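Local coordinates for ricin B-like lectin (Macrolepiota procera, PDB 4IZX), which binds lactose through its galactose unit, as a ricin B-like beta-trefoil lectin that probably recognises galactose-bearing glycans, at residues A[11-14]-A[19-22]; A[22-25]-A[31-34]; A[44-49]-A[53-58]; A[65-68]-A[74-77]; A[109-114]-A[118-123]. One frame throughout, in Å; residues are numbered along the deposited sequence.

Contact 1. Residues A[11-14]-A[19-22]; sequences KITN and TVID. With GAL (beta-D-galactopyranose), chain B.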
# COMPACT_ATOMS: atom_id res chain seq x y z
N LYS A 11 2.60 9.46 1.34
CA LYS A 11 3.30 8.51 0.51
C LYS A 11 3.66 7.30 1.36
O LYS A 11 3.87 7.40 2.56
CB LYS A 11 4.53 9.13 -0.15
CG LYS A 11 5.59 9.62 0.82
CD LYS A 11 6.81 10.12 0.05
CE LYS A 11 7.80 10.95 0.82
NZ LYS A 11 8.39 10.29 1.94
N ILE A 12 3.73 6.15 0.70
CA ILE A 12 3.90 4.87 1.37
C ILE A 12 5.13 4.20 0.76
O ILE A 12 5.12 3.82 -0.41
CB ILE A 12 2.66 3.98 1.26
CG1 ILE A 12 1.41 4.71 1.74
CG2 ILE A 12 2.89 2.73 2.06
CD1 ILE A 12 0.13 4.02 1.46
N THR A 13 6.23 4.12 1.53
CA THR A 13 7.54 3.76 1.01
C THR A 13 7.91 2.36 1.51
O THR A 13 7.82 2.07 2.69
CB THR A 13 8.62 4.75 1.46
OG1 THR A 13 8.22 6.06 1.08
CG2 THR A 13 9.94 4.45 0.81
N ASN A 14 8.38 1.49 0.62
CA ASN A 14 8.80 0.16 1.03
C ASN A 14 10.11 0.24 1.80
O ASN A 14 11.08 0.83 1.31
CB ASN A 14 8.97 -0.72 -0.19
CG ASN A 14 9.09 -2.18 0.17
OD1 ASN A 14 10.20 -2.72 0.29
ND2 ASN A 14 7.94 -2.81 0.42
N THR A 19 11.27 2.30 -2.96
CA THR A 19 10.26 2.73 -3.88
C THR A 19 8.92 2.86 -3.16
O THR A 19 8.75 2.37 -2.05
CB THR A 19 10.20 1.77 -5.07
OG1 THR A 19 9.95 0.46 -4.55
CG2 THR A 19 11.51 1.80 -5.88
N VAL A 20 7.98 3.58 -3.78
CA VAL A 20 6.70 3.89 -3.17
C VAL A 20 5.55 3.20 -3.88
O VAL A 20 5.66 2.80 -5.06
CB VAL A 20 6.44 5.40 -3.10
CG1 VAL A 20 7.55 6.12 -2.36
CG2 VAL A 20 6.20 6.01 -4.47
N ILE A 21 4.42 3.11 -3.19
CA ILE A 21 3.18 2.60 -3.76
C ILE A 21 2.64 3.61 -4.76
O ILE A 21 2.32 4.76 -4.39
CB ILE A 21 2.15 2.26 -2.68
CG1 ILE A 21 2.73 1.24 -1.70
CG2 ILE A 21 0.84 1.84 -3.29
CD1 ILE A 21 1.73 0.69 -0.70
N ASP A 22 2.49 3.18 -6.00
CA ASP A 22 2.23 4.04 -7.15
C ASP A 22 1.09 3.42 -7.96
O ASP A 22 1.08 2.23 -8.26
CB ASP A 22 3.57 4.15 -7.90
CG ASP A 22 3.54 4.86 -9.25
OD1 ASP A 22 2.68 4.49 -10.09
OD2 ASP A 22 4.45 5.72 -9.47
C1 GAL B . 4.10 7.00 -15.23
C2 GAL B . 3.94 7.59 -13.86
C3 GAL B . 4.77 6.81 -12.85
C4 GAL B . 4.48 5.31 -12.97
C5 GAL B . 4.68 4.89 -14.40
C6 GAL B . 4.42 3.40 -14.64
O2 GAL B . 4.38 8.93 -13.87
O3 GAL B . 4.47 7.31 -11.54
O4 GAL B . 3.11 5.04 -12.59
O5 GAL B . 3.80 5.61 -15.26
O6 GAL B . 4.71 3.07 -16.01
O HOH W 1 2.99 6.24 -2.08

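Contact 2. Residues A[22-25]-A[31-34]; sequences DLSG and IIGY. With GAL (beta-D-galactopyranose), chain B; BGC (beta-D-glucopyranose), chain C.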
# COMPACT_ATOMS: atom_id res chain seq x y z
N ASP A 22 2.49 3.18 -6.00
CA ASP A 22 2.23 4.04 -7.15
C ASP A 22 1.09 3.42 -7.96
O ASP A 22 1.08 2.23 -8.26
CB ASP A 22 3.57 4.15 -7.90
CG ASP A 22 3.54 4.86 -9.25
OD1 ASP A 22 2.68 4.49 -10.09
OD2 ASP A 22 4.45 5.72 -9.47
N LEU A 23 0.10 4.25 -8.28
CA LEU A 23 -0.97 3.88 -9.19
C LEU A 23 -0.45 4.08 -10.60
O LEU A 23 -0.23 5.20 -11.06
CB LEU A 23 -2.21 4.71 -8.94
CG LEU A 23 -3.37 4.46 -9.90
CD1 LEU A 23 -3.77 3.01 -9.93
CD2 LEU A 23 -4.56 5.32 -9.53
N SER A 24 -0.19 2.98 -11.30
CA SER A 24 0.51 3.01 -12.59
C SER A 24 -0.11 4.01 -13.55
O SER A 24 -1.31 3.95 -13.85
CB SER A 24 0.43 1.63 -13.23
OG SER A 24 1.02 1.69 -14.51
N GLY A 25 0.74 4.85 -14.13
CA GLY A 25 0.27 5.75 -15.17
C GLY A 25 0.05 5.07 -16.50
O GLY A 25 -0.56 5.66 -17.40
N ILE A 31 -1.20 -1.47 -9.27
CA ILE A 31 -0.43 -0.90 -8.19
C ILE A 31 0.98 -1.45 -8.18
O ILE A 31 1.17 -2.68 -8.17
CB ILE A 31 -1.11 -1.14 -6.83
CG1 ILE A 31 -2.56 -0.63 -6.80
CG2 ILE A 31 -0.29 -0.55 -5.69
CD1 ILE A 31 -2.73 0.85 -7.03
N ILE A 32 1.96 -0.55 -8.26
CA ILE A 32 3.34 -0.91 -8.47
C ILE A 32 4.24 -0.18 -7.48
O ILE A 32 3.86 0.84 -6.89
CB ILE A 32 3.77 -0.57 -9.92
CG1 ILE A 32 3.61 0.93 -10.19
CG2 ILE A 32 2.98 -1.41 -10.92
CD1 ILE A 32 4.15 1.41 -11.54
N GLY A 33 5.46 -0.67 -7.35
CA GLY A 33 6.52 0.10 -6.71
C GLY A 33 7.23 0.96 -7.71
O GLY A 33 7.59 0.48 -8.80
N TYR A 34 7.51 2.23 -7.38
CA TYR A 34 8.11 3.14 -8.31
C TYR A 34 8.89 4.18 -7.55
O TYR A 34 8.48 4.59 -6.45
CB TYR A 34 7.01 3.80 -9.18
CG TYR A 34 7.48 4.33 -10.53
CD1 TYR A 34 7.53 3.50 -11.65
CD2 TYR A 34 7.80 5.66 -10.69
CE1 TYR A 34 7.86 3.98 -12.89
CE2 TYR A 34 8.15 6.16 -11.92
CZ TYR A 34 8.19 5.31 -13.03
OH TYR A 34 8.45 5.85 -14.28
C1 GAL B . 4.10 7.00 -15.23
C2 GAL B . 3.94 7.59 -13.86
C3 GAL B . 4.77 6.81 -12.85
C4 GAL B . 4.48 5.31 -12.97
C5 GAL B . 4.68 4.89 -14.40
C6 GAL B . 4.42 3.40 -14.64
O2 GAL B . 4.38 8.93 -13.87
O3 GAL B . 4.47 7.31 -11.54
O4 GAL B . 3.11 5.04 -12.59
O5 GAL B . 3.80 5.61 -15.26
O6 GAL B . 4.71 3.07 -16.01
C2 BGC C . 2.79 6.78 -19.70
C3 BGC C . 2.91 6.49 -18.19
C4 BGC C . 3.52 7.65 -17.45
C5 BGC C . 3.03 9.01 -17.99
C6 BGC C . 4.01 10.10 -17.61
C1 BGC C . 1.98 8.05 -19.89
O1 BGC C . 1.61 8.22 -21.27
O2 BGC C . 2.20 5.62 -20.26
O3 BGC C . 3.67 5.27 -17.98
O4 BGC C . 3.15 7.59 -16.07
O5 BGC C . 2.91 9.00 -19.40
O6 BGC C . 5.33 9.70 -18.02

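Contact 3. Residues A[44-49]-A[53-58]; sequences WTFNWT and WTLRSA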
# COMPACT_ATOMS: atom_id res chain seq x y z
N TRP A 44 -1.81 9.09 -1.29
CA TRP A 44 -2.95 8.31 -0.85
C TRP A 44 -3.59 9.01 0.33
O TRP A 44 -2.94 9.26 1.35
CB TRP A 44 -2.49 6.89 -0.46
CG TRP A 44 -1.88 6.18 -1.63
CD1 TRP A 44 -0.55 6.13 -1.93
CD2 TRP A 44 -2.58 5.51 -2.69
NE1 TRP A 44 -0.37 5.47 -3.12
CE2 TRP A 44 -1.60 5.08 -3.61
CE3 TRP A 44 -3.92 5.26 -2.98
CZ2 TRP A 44 -1.93 4.41 -4.78
CZ3 TRP A 44 -4.24 4.57 -4.13
CH2 TRP A 44 -3.26 4.17 -5.02
N THR A 45 -4.86 9.37 0.17
CA THR A 45 -5.62 10.07 1.19
C THR A 45 -6.29 9.02 2.06
O THR A 45 -7.06 8.18 1.61
CB THR A 45 -6.64 11.04 0.58
OG1 THR A 45 -6.04 11.89 -0.37
CG2 THR A 45 -7.41 11.75 1.63
N PHE A 46 -5.91 9.01 3.35
CA PHE A 46 -6.38 8.05 4.29
C PHE A 46 -7.71 8.50 4.88
O PHE A 46 -7.88 9.67 5.22
CB PHE A 46 -5.37 7.88 5.42
CG PHE A 46 -4.16 7.04 5.10
CD1 PHE A 46 -3.41 7.21 3.94
CD2 PHE A 46 -3.74 6.08 6.00
CE1 PHE A 46 -2.29 6.43 3.68
CE2 PHE A 46 -2.61 5.32 5.75
CZ PHE A 46 -1.90 5.47 4.56
N ASN A 47 -8.61 7.54 5.11
CA ASN A 47 -9.85 7.76 5.83
C ASN A 47 -10.03 6.64 6.84
O ASN A 47 -9.93 5.46 6.48
CB ASN A 47 -11.08 7.81 4.91
CG ASN A 47 -12.36 8.16 5.64
OD1 ASN A 47 -12.38 9.10 6.41
ND2 ASN A 47 -13.42 7.40 5.40
N TRP A 48 -10.32 7.00 8.09
CA TRP A 48 -10.73 6.04 9.08
C TRP A 48 -12.25 5.97 9.06
O TRP A 48 -12.92 6.97 9.29
CB TRP A 48 -10.20 6.42 10.47
CG TRP A 48 -10.71 5.55 11.57
CD1 TRP A 48 -11.66 5.90 12.47
CD2 TRP A 48 -10.25 4.23 11.97
NE1 TRP A 48 -11.85 4.90 13.40
CE2 TRP A 48 -10.99 3.87 13.11
CE3 TRP A 48 -9.28 3.33 11.47
CZ2 TRP A 48 -10.82 2.66 13.74
CZ3 TRP A 48 -9.12 2.15 12.10
CH2 TRP A 48 -9.87 1.81 13.24
N THR A 49 -12.78 4.79 8.77
CA THR A 49 -14.21 4.61 8.57
C THR A 49 -14.97 4.47 9.88
O THR A 49 -16.18 4.41 9.90
CB THR A 49 -14.48 3.34 7.77
OG1 THR A 49 -14.05 2.23 8.56
CG2 THR A 49 -13.76 3.34 6.42
N TRP A 53 -9.29 1.42 7.63
CA TRP A 53 -8.74 2.50 6.81
C TRP A 53 -9.06 2.27 5.36
O TRP A 53 -8.93 1.15 4.83
CB TRP A 53 -7.23 2.58 6.95
CG TRP A 53 -6.75 2.90 8.31
CD1 TRP A 53 -6.41 2.01 9.30
CD2 TRP A 53 -6.54 4.20 8.87
NE1 TRP A 53 -6.00 2.68 10.43
CE2 TRP A 53 -6.06 4.02 10.19
CE3 TRP A 53 -6.70 5.50 8.39
CZ2 TRP A 53 -5.70 5.08 10.98
CZ3 TRP A 53 -6.36 6.56 9.20
CH2 TRP A 53 -5.87 6.33 10.47
N THR A 54 -9.41 3.34 4.65
CA THR A 54 -9.47 3.32 3.19
C THR A 54 -8.41 4.28 2.67
O THR A 54 -8.10 5.29 3.32
CB THR A 54 -10.88 3.63 2.65
OG1 THR A 54 -11.17 5.00 2.94
CG2 THR A 54 -11.91 2.70 3.26
N LEU A 55 -7.90 3.97 1.49
CA LEU A 55 -6.80 4.73 0.87
C LEU A 55 -7.24 5.19 -0.52
O LEU A 55 -7.44 4.37 -1.41
CB LEU A 55 -5.52 3.91 0.76
CG LEU A 55 -4.60 3.94 2.00
CD1 LEU A 55 -5.28 3.41 3.23
CD2 LEU A 55 -3.35 3.17 1.78
N ARG A 56 -7.44 6.50 -0.67
CA ARG A 56 -7.96 7.05 -1.91
C ARG A 56 -6.86 7.73 -2.71
O ARG A 56 -6.13 8.57 -2.19
CB ARG A 56 -9.09 8.04 -1.63
CG ARG A 56 -9.74 8.62 -2.87
CD ARG A 56 -10.58 9.84 -2.54
NE ARG A 56 -11.95 9.72 -3.04
CZ ARG A 56 -12.44 10.43 -4.05
NH1 ARG A 56 -11.68 11.32 -4.67
NH2 ARG A 56 -13.70 10.26 -4.43
N SER A 57 -6.75 7.36 -3.98
CA SER A 57 -5.75 7.94 -4.84
C SER A 57 -5.97 9.43 -5.02
O SER A 57 -7.05 9.85 -5.45
CB SER A 57 -5.79 7.28 -6.20
OG SER A 57 -5.04 8.00 -7.15
N ALA A 58 -4.97 10.24 -4.72
CA ALA A 58 -5.08 11.67 -4.87
C ALA A 58 -5.23 12.08 -6.33
O ALA A 58 -5.76 13.14 -6.61
CB ALA A 58 -3.90 12.36 -4.21
O HOH W 2 -9.86 7.21 1.71
O HOH W 3 -13.75 5.71 3.02

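Contact 4. Residues A[65-68]-A[74-77]; sequences GIEG and TRLV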
# COMPACT_ATOMS: atom_id res chain seq x y z
N GLY A 65 -7.26 -1.26 -3.58
CA GLY A 65 -7.98 -2.50 -3.33
C GLY A 65 -7.26 -3.69 -3.96
O GLY A 65 -6.05 -3.65 -4.20
N ILE A 66 -7.99 -4.78 -4.11
CA ILE A 66 -7.39 -6.04 -4.58
C ILE A 66 -8.12 -6.69 -5.72
O ILE A 66 -9.31 -6.47 -5.92
CB ILE A 66 -7.25 -7.07 -3.45
CG1 ILE A 66 -8.57 -7.43 -2.74
CG2 ILE A 66 -6.28 -6.51 -2.43
CD1 ILE A 66 -8.38 -8.55 -1.75
N GLU A 67 -7.37 -7.56 -6.45
CA GLU A 67 -7.87 -8.26 -7.59
C GLU A 67 -8.22 -9.70 -7.23
O GLU A 67 -7.34 -10.60 -7.21
CB GLU A 67 -6.87 -8.19 -8.77
CG GLU A 67 -7.33 -8.95 -10.03
CD GLU A 67 -6.22 -8.91 -11.07
OE1 GLU A 67 -6.42 -8.41 -12.21
OE2 GLU A 67 -5.10 -9.37 -10.73
N GLY A 68 -9.47 -9.92 -6.83
CA GLY A 68 -9.91 -11.25 -6.47
C GLY A 68 -9.77 -11.50 -4.97
O GLY A 68 -9.50 -10.62 -4.18
N THR A 74 -2.13 -12.30 -4.85
CA THR A 74 -3.23 -11.44 -5.30
C THR A 74 -2.68 -10.06 -5.59
O THR A 74 -1.97 -9.48 -4.78
CB THR A 74 -4.30 -11.32 -4.20
OG1 THR A 74 -4.86 -12.59 -3.97
CG2 THR A 74 -5.41 -10.36 -4.54
N ARG A 75 -3.02 -9.52 -6.76
CA ARG A 75 -2.56 -8.20 -7.16
C ARG A 75 -3.34 -7.08 -6.47
O ARG A 75 -4.56 -7.17 -6.34
CB ARG A 75 -2.72 -8.02 -8.68
CG ARG A 75 -1.83 -8.89 -9.55
CD ARG A 75 -1.65 -8.26 -10.95
NE ARG A 75 -2.93 -7.86 -11.54
CZ ARG A 75 -3.11 -6.74 -12.23
NH1 ARG A 75 -2.09 -5.91 -12.42
NH2 ARG A 75 -4.30 -6.45 -12.74
N LEU A 76 -2.65 -6.02 -6.05
CA LEU A 76 -3.35 -4.79 -5.69
C LEU A 76 -3.70 -4.03 -6.96
O LEU A 76 -2.91 -3.93 -7.91
CB LEU A 76 -2.50 -3.93 -4.76
CG LEU A 76 -2.67 -4.24 -3.28
CD1 LEU A 76 -2.10 -5.57 -2.90
CD2 LEU A 76 -2.18 -3.09 -2.44
N VAL A 77 -4.90 -3.47 -6.97
CA VAL A 77 -5.43 -2.68 -8.07
C VAL A 77 -6.28 -1.53 -7.51
O VAL A 77 -6.81 -1.60 -6.41
CB VAL A 77 -6.29 -3.53 -9.03
CG1 VAL A 77 -5.45 -4.55 -9.79
CG2 VAL A 77 -7.47 -4.18 -8.32
O HOH W 4 -6.37 -13.02 -6.08

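Contact 5. Residues A[109-114]-A[118-123]; sequences DLSGYG and PGTPVQ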
# COMPACT_ATOMS: atom_id res chain seq x y z
N ASP A 109 2.84 -6.68 0.09
CA ASP A 109 4.14 -7.29 -0.17
C ASP A 109 4.60 -6.73 -1.52
O ASP A 109 3.91 -6.88 -2.53
CB ASP A 109 3.91 -8.83 -0.17
CG ASP A 109 5.12 -9.66 -0.52
OD1 ASP A 109 5.65 -9.51 -1.65
OD2 ASP A 109 5.53 -10.47 0.34
N LEU A 110 5.75 -6.08 -1.53
CA LEU A 110 6.36 -5.65 -2.78
C LEU A 110 7.01 -6.87 -3.39
O LEU A 110 7.90 -7.49 -2.79
CB LEU A 110 7.38 -4.52 -2.54
CG LEU A 110 8.05 -3.98 -3.82
CD1 LEU A 110 7.03 -3.41 -4.80
CD2 LEU A 110 9.10 -2.95 -3.46
N SER A 111 6.51 -7.27 -4.55
CA SER A 111 6.83 -8.58 -5.13
C SER A 111 8.28 -8.71 -5.54
O SER A 111 9.05 -7.74 -5.55
CB SER A 111 5.89 -8.90 -6.28
OG SER A 111 6.12 -8.12 -7.41
N GLY A 112 8.68 -9.94 -5.82
CA GLY A 112 10.07 -10.25 -6.02
C GLY A 112 10.93 -9.98 -4.82
O GLY A 112 12.12 -9.65 -4.95
N TYR A 113 10.36 -10.09 -3.61
CA TYR A 113 11.08 -9.84 -2.36
C TYR A 113 11.58 -8.42 -2.30
O TYR A 113 12.72 -8.14 -1.90
CB TYR A 113 12.20 -10.85 -2.10
CG TYR A 113 11.79 -12.24 -2.45
CD1 TYR A 113 10.79 -12.90 -1.78
CD2 TYR A 113 12.36 -12.87 -3.54
CE1 TYR A 113 10.37 -14.15 -2.15
CE2 TYR A 113 11.91 -14.12 -3.95
CZ TYR A 113 10.91 -14.75 -3.23
OH TYR A 113 10.50 -16.02 -3.55
N GLY A 114 10.71 -7.49 -2.68
CA GLY A 114 11.09 -6.09 -2.65
C GLY A 114 11.97 -5.71 -3.82
O GLY A 114 12.86 -4.88 -3.69
N PRO A 118 11.44 -0.29 -11.16
CA PRO A 118 10.21 0.47 -11.34
C PRO A 118 9.17 -0.37 -12.08
O PRO A 118 9.48 -0.95 -13.11
CB PRO A 118 10.66 1.70 -12.13
CG PRO A 118 12.10 1.87 -11.75
CD PRO A 118 12.62 0.46 -11.67
N GLY A 119 7.95 -0.42 -11.54
CA GLY A 119 6.91 -1.26 -12.12
C GLY A 119 6.70 -2.59 -11.43
O GLY A 119 5.77 -3.31 -11.77
N THR A 120 7.50 -2.90 -10.43
CA THR A 120 7.32 -4.14 -9.68
C THR A 120 5.92 -4.18 -9.03
O THR A 120 5.56 -3.26 -8.30
CB THR A 120 8.41 -4.26 -8.60
OG1 THR A 120 9.67 -4.39 -9.25
CG2 THR A 120 8.20 -5.42 -7.67
N PRO A 121 5.14 -5.23 -9.25
CA PRO A 121 3.78 -5.21 -8.69
C PRO A 121 3.78 -5.30 -7.16
O PRO A 121 4.62 -5.96 -6.54
CB PRO A 121 3.17 -6.48 -9.27
CG PRO A 121 3.89 -6.71 -10.55
CD PRO A 121 5.31 -6.26 -10.29
N VAL A 122 2.82 -4.61 -6.56
CA VAL A 122 2.49 -4.79 -5.16
C VAL A 122 1.36 -5.84 -5.08
O VAL A 122 0.38 -5.76 -5.83
CB VAL A 122 2.05 -3.48 -4.49
CG1 VAL A 122 1.75 -3.69 -3.01
CG2 VAL A 122 3.09 -2.40 -4.69
N GLN A 123 1.54 -6.81 -4.19
CA GLN A 123 0.69 -7.97 -4.06
C GLN A 123 0.32 -8.20 -2.60
O GLN A 123 0.87 -7.56 -1.69
CB GLN A 123 1.34 -9.20 -4.67
CG GLN A 123 2.52 -9.66 -3.85
CD GLN A 123 3.35 -10.77 -4.47
OE1 GLN A 123 2.94 -11.41 -5.44
NE2 GLN A 123 4.49 -11.05 -3.85
O HOH W 5 6.99 -12.23 -5.43

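Contact 1. Residues A[11-14]-A[19-22]
T19 meets the 11-14 strand through its backbone: its carbonyl oxygen takes the N-H of N14 in a nearly straight bond, N14 N to T19 O 2.8 Å. The methyl of T13 lies beside the same oxygen, T13 CG2 to T19 O 3.7 Å, while the side-chain amide of N14 turns off, its ND2 donating to H132 O and its OD1 accepting from A17 N. V20 follows, bridged to T13. Its CG1 stands beside the backbone N (chi1 -56°), which brings this branch to the T13 hydroxyl, V20 CG1 to T13 OG1 3.5 Å. At the backbone, V20 CA sends a C-H toward I12 O, 3.2 Å away. The bridge is a single one, and the strand directions differ by 123°, so the two chains part quickly. This suits a beta-trefoil, in which 9-14 runs beside 44-48 and 135-138, whereas 20-23 leaves to pair with 31-34. At I21 the backbone N donates to I12 O over 3.0 Å. The two isoleucines cross at a slant, with the delta methyl of one on the gamma methyl of the other, I21 CD1 to I12 CG2 3.6 Å; W135 also packs against both. I21 O accepts a hydrogen bond from a water that in turn accepts from I12 N, and it also accepts from W44 NE1. D22 has passed beyond the 11-14 strand. Its two carboxylate oxygens receive neighbouring galactose hydroxyls, O4 on OD1 at 2.6 Å and O3 on OD2 at 2.6 Å, and Q42 NE2 donates a second bond to OD2.

Contact 2. Residues A[22-25]-A[31-34]
Y34 runs alongside D22, its CB 3.2 Å from D22 OD2, and its ring overlaps the galactose. Galactose C4 stands over the ring centre, 3.6 Å from Y34 CE1, and C3 is 3.6 Å from Y34 CE2; the C3-C4-C5 side of the sugar thus sits over one face of the phenol ring, with the sugar ring inclined to it, the aromatic platform found in many galactose-binding lectins. The motif is a beta hairpin, strands 20-23 and 31-34, in a beta-trefoil lectin, and the hairpin and its turn supply six of the ten residues of the glycan pocket. The D22 and Y34 side chains lie side by side and point the same way, their planes 48° apart; D22 CG is anti to the backbone N (chi1 173°), which carries the carboxylate out to the sugar. D22 and I32 form a hydrogen-bonded antiparallel pair: D22 N donates to I32 O, and I32 N donates to D22 O in a straighter bond, both 2.9 Å long. I32 shares the face of D22 and sends CD1 to the exocyclic carbon of the galactose, 3.7 Å from its C6. On the other face L23 CD1 meets I31 CD1 at 3.8 Å, and W44 packs against both residues. Beyond the strand the chain bends round the sugar, the S24 hydroxyl being tied to E26 N. H37 and N41 supply further bonds to the galactose. The glucose is approached chiefly by G25 CA. G25 N points at the galactose and donates to O4 over 2.8 Å, with a weak hydrogen bond to the ring oxygen O5.

Contact 3. Residues A[44-49]-A[53-58]
W53 lies between two aromatic neighbours of the opposite strand. W48 brings the edge of its six-membered ring to the face of the W53 pyrrole, W48 CE3 to W53 NE1 3.5 Å, planes 63° apart, and W48 CB sits over the W53 benzene half. F46 turns an edge to the same indole in an offset edge-to-face pair, planes 69° apart, and one F46 face carries L55, whose CD1 stands 4.0 Å above the ring centre. Farther along, S57 CB stands above the benzo ring of W44 at its rim, 3.7 Å from W44 CZ3. The register comes from a beta hairpin of the trefoil, with paired bonds between T45 and R56 and between N47 and T54, such as T54 N to N47 O at 2.8 Å. On the other face T54 OG1 is hydrogen-bonded to two waters, one shared with T45 O and one with N47 ND2. Outside, Y10 meets F46 edge-to-face, and I12 packs on W44, F46 and L55. W53 also lines the pocket holding benzamidine, probably from the crystallisation liquor. One face, with W44, F46 and L55 buried, is therefore joined by aromatic and aliphatic contacts, the other, with N47 and R56 exposed, by hydrated polar groups.

Contact 4. Residues A[65-68]-A[74-77]
E67 and R75 meet in a side-on salt bridge that satisfies two guanidinium nitrogens. R75 NE donates to E67 OE2 at 2.8 Å and NH2 to OE1 at 2.9 Å, the second nearly straight. Both acceptors lie close to the guanidinium plane, but the nitrogens reach the oxygens from above the carboxylate, whose plane is turned 49° against that of the arginine. The arginine chain bends at chi3 (-49°), swinging the guanidinium back toward E67, whose own chain runs out extended. NH1 is taken by S30 OG, and V77 CG1 covers part of one guanidinium face. The backbone beneath is the hairpin of strands 63-66 and 76-79 in the beta-trefoil. G65 and V77 exchange two bonds: G65 N donates to V77 O at 2.9 Å, whereas V77 N comes to G65 O from well above the carbonyl plane. Past the non-hydrogen-bonded pair I66 and L76, E67 N donates to R75 O at 2.8 Å, which extends the ladder to the residues of the salt bridge. E67 O accepts a hydrogen bond from a water 2.8 Å away, and that water accepts from T74 OG1; T69 O and A71 O also lie within bonding range of this hydroxyl, whose one hydrogen is shared among them. T74 CG2 lies against the same carbonyl, 3.3 Å from E67 O. I66 and L76 turn to the opposite face, where L124 touches both. Two bonds on one carboxylate, each from a different nitrogen, fix the arginine's rotation and would help to keep E67 ionised, as its exposed position also does.

Contact 5. Residues A[109-114]-A[118-123]
The Q123 amide and the D109 carboxylate run side by side with their planes 59° apart. D109 OD1 lies at the edge of the amide, almost in its plane, and accepts from Q123 NE2 at 2.9 Å; seen from the carboxylate, the same nitrogen stands well above the plane, 63° out of it. One face of the amide is covered by S111 CB, 3.6 Å from Q123 CD. The other hydrogen of NE2 goes to a water at 3.2 Å, which also accepts from G112 N. Q123 CG takes the crowded position between backbone N and carbonyl carbon (chi1 70°), which brings the extended chain back alongside D109. D109 OD2 is satisfied by Q133 NE2. The backbones form the antiparallel pairing of strands 106-110 and 120-126 in the beta-trefoil, D109 and Q123 being hydrogen-bonded to each other in both directions. The sequence DLSG repeats that of the galactose-binding segment 22-25, but here the aspartate's OD1 is engaged by a glutamine in place of a sugar hydroxyl. S111 then grips one carbonyl twice: S111 N reaches P121 O at 3.0 Å, and S111 OG donates to P121 O at 2.8 Å. The methyl of T120 packs at the S111 hydroxyl, CG2 to OG 3.4 Å, while its own hydroxyl bonds T117 O. L110 takes the opposite side of the strand, its CD1 lying across T120 CG2 at 3.7 Å and 4.1 Å from V122 CG2. Beyond S111 the chain curls into a short, weakly bonded helical turn with left-handed backbone angles at G112-G114, where G114 N donates to L110 O.

Contacts 1 and 2 share D22 and the bound galactose, their centres 9 Å apart, and a probable hydrogen bond from V20 N to Y34 O (2.9 Å) continues the hairpin between them. Contact 2 also touches contacts 4 and 5: G33 N probably bonds T120 O of contact 5 (2.8 Å), and I31 N makes a probable hydrogen bond to L76 O of contact 4 (3.3 Å). Contacts 4 and 5 meet directly through a probable hydrogen bond, L76 N to V122 O 3.1 Å. Contact 3 is tied to contact 1 by W44 NE1 and I21 O. Contacts 3 and 5, with centres about 21 Å apart, lie on opposite sides of the chain's centre and do not touch.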